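Long-range contact in CarG (Serratia, PDB 4O7J), which is a carbapenem intrinsic resistance protein, probably protecting its host from these antibiotics, and structurally resembles lysozyme inhibitors: residues T33-L38 / D66-A71. Sequence-based numbering, arbitrary orientation.
Sequences TSHPNL and DYRLSA
R68 lays its guanidinium flat over one face of the H35 ring, the two planes 6° apart and their centres 3.8 Å from each other, a nearly parallel stack. Its chain, extended from CG to NE (chi3 -174°), crosses H35 at about a right angle, and NH2 sits above the middle of the ring. Both groups are anchored beyond the stack: H35 NE2 hydrogen-bonds to D74 OD1 and R68 NH2 to A73 O. At the ring's edge, near its plane, A71 O lies 3.3 Å from H35 CD2 and takes a weak hydrogen bond from S34 OG. Water 1, in the guanidinium plane, accepts from R68 NE (2.8 Å) and donates to D66 OD1 and P36 O, linking the stack to the start of strand 37-45. There D66 N gives a nearly straight bond (170°) to L38 O at 3.0 Å, while D66 OD2 draws a weak one from L38 N. The N37 and D66 side chains run past each other in opposite directions, N37 ND2 turned to D66 O; that 2.3 Å approach is too short to trust. The contact lies at the protein surface, joining strand 37-45, whose N37 also pairs with F29 of strand 22-29, to the loop between strands 64-65 and 78-85.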
loop_
_atom_site.group_PDB
_atom_site.type_symbol
_atom_site.label_atom_id
_atom_site.label_comp_id
_atom_site.label_asym_id
_atom_site.label_seq_id
_atom_site.Cartn_x
_atom_site.Cartn_y
_atom_site.Cartn_z
ATOM N N THR A 33 18.250 4.760 -6.117
ATOM C CA THR A 33 18.793 5.885 -5.353
ATOM C C THR A 33 19.711 5.249 -4.290
ATOM O O THR A 33 19.591 4.071 -4.048
ATOM C CB THR A 33 17.652 6.708 -4.653
ATOM O OG1 THR A 33 16.738 7.252 -5.634
ATOM C CG2 THR A 33 18.216 7.876 -3.905
ATOM N N SER A 34 20.549 6.042 -3.596
ATOM C CA SER A 34 21.422 5.537 -2.501
ATOM C C SER A 34 20.717 4.987 -1.275
ATOM O O SER A 34 21.270 4.143 -0.558
ATOM C CB SER A 34 22.524 6.597 -2.071
ATOM O OG SER A 34 22.121 7.928 -2.281
ATOM N N HIS A 35 19.466 5.415 -1.056
ATOM C CA HIS A 35 18.686 4.944 0.074
ATOM C C HIS A 35 17.322 4.460 -0.358
ATOM O O HIS A 35 16.599 5.192 -1.001
ATOM C CB HIS A 35 18.423 6.093 1.020
ATOM C CG HIS A 35 19.667 6.794 1.441
ATOM N ND1 HIS A 35 20.579 6.218 2.288
ATOM C CD2 HIS A 35 20.160 8.011 1.120
ATOM C CE1 HIS A 35 21.586 7.053 2.481
ATOM N NE2 HIS A 35 21.355 8.149 1.785
ATOM N N PRO A 36 16.928 3.253 -0.038
ATOM C CA PRO A 36 15.498 2.923 -0.067
ATOM C C PRO A 36 14.668 3.768 0.886
ATOM O O PRO A 36 15.090 4.147 1.936
ATOM C CB PRO A 36 15.443 1.498 0.415
ATOM C CG PRO A 36 16.824 1.026 0.503
ATOM C CD PRO A 36 17.712 2.198 0.563
ATOM N N ASN A 37 13.460 4.030 0.445
ATOM C CA ASN A 37 12.453 4.639 1.237
ATOM C C ASN A 37 11.687 3.564 1.962
ATOM O O ASN A 37 11.051 2.774 1.356
ATOM C CB ASN A 37 11.521 5.383 0.335
ATOM C CG ASN A 37 11.101 6.645 0.928
ATOM O OD1 ASN A 37 11.556 7.713 0.555
ATOM N ND2 ASN A 37 10.333 6.529 1.929
ATOM N N LEU A 38 11.796 3.550 3.273
ATOM C CA LEU A 38 11.082 2.562 4.073
ATOM C C LEU A 38 9.650 3.004 4.272
ATOM O O LEU A 38 9.350 4.193 4.444
ATOM C CB LEU A 38 11.751 2.418 5.422
ATOM C CG LEU A 38 13.146 1.818 5.464
ATOM C CD1 LEU A 38 13.517 1.641 6.920
ATOM C CD2 LEU A 38 13.178 0.505 4.736
ATOM N N ASP A 66 8.886 7.080 4.912
ATOM C CA ASP A 66 9.883 8.051 5.328
ATOM C C ASP A 66 10.290 8.924 4.141
ATOM O O ASP A 66 10.007 8.564 2.974
ATOM C CB ASP A 66 11.042 7.400 6.090
ATOM C CG ASP A 66 12.104 6.786 5.184
ATOM O OD1 ASP A 66 12.327 7.235 4.040
ATOM O OD2 ASP A 66 12.706 5.782 5.630
ATOM N N TYR A 67 10.827 10.089 4.397
ATOM C CA TYR A 67 11.134 10.996 3.335
ATOM C C TYR A 67 12.446 11.656 3.575
ATOM O O TYR A 67 12.745 11.997 4.670
ATOM C CB TYR A 67 10.047 12.036 3.190
ATOM C CG TYR A 67 8.730 11.498 2.648
ATOM C CD1 TYR A 67 8.558 11.215 1.302
ATOM C CD2 TYR A 67 7.666 11.285 3.467
ATOM C CE1 TYR A 67 7.350 10.744 0.819
ATOM C CE2 TYR A 67 6.476 10.809 3.007
ATOM C CZ TYR A 67 6.313 10.554 1.684
ATOM O OH TYR A 67 5.113 10.093 1.266
ATOM N N ARG A 68 13.225 11.803 2.518
ATOM C CA ARG A 68 14.451 12.585 2.572
ATOM C C ARG A 68 14.422 13.852 1.737
ATOM O O ARG A 68 13.661 13.976 0.829
ATOM C CB ARG A 68 15.641 11.750 2.166
ATOM C CG ARG A 68 15.763 10.487 2.939
ATOM C CD ARG A 68 16.941 9.679 2.535
ATOM N NE ARG A 68 16.881 8.432 3.224
ATOM C CZ ARG A 68 17.727 8.019 4.129
ATOM N NH1 ARG A 68 17.546 6.869 4.741
ATOM N NH2 ARG A 68 18.778 8.727 4.398
ATOM N N LEU A 69 15.276 14.786 2.087
ATOM C CA LEU A 69 15.413 16.028 1.358
ATOM C C LEU A 69 15.848 15.849 -0.100
ATOM O O LEU A 69 15.425 16.563 -0.977
ATOM C CB LEU A 69 16.425 16.908 2.076
ATOM C CG LEU A 69 16.658 18.307 1.572
ATOM C CD1 LEU A 69 15.363 19.059 1.334
ATOM C CD2 LEU A 69 17.538 19.089 2.499
ATOM N N SER A 70 16.701 14.878 -0.332
ATOM C CA SER A 70 17.182 14.580 -1.674
ATOM C C SER A 70 17.651 13.145 -1.663
ATOM O O SER A 70 17.751 12.522 -0.597
ATOM C CB SER A 70 18.349 15.519 -2.039
ATOM O OG SER A 70 19.472 15.298 -1.192
ATOM N N ALA A 71 17.971 12.669 -2.859
ATOM C CA ALA A 71 18.412 11.295 -3.116
ATOM C C ALA A 71 19.525 10.862 -2.187
ATOM O O ALA A 71 19.484 9.780 -1.596
ATOM C CB ALA A 71 18.881 11.170 -4.570
HETATM O O HOH W 1 14.566 7.059 2.440
HETATM O O HOH W 2 12.685 10.783 0.029
#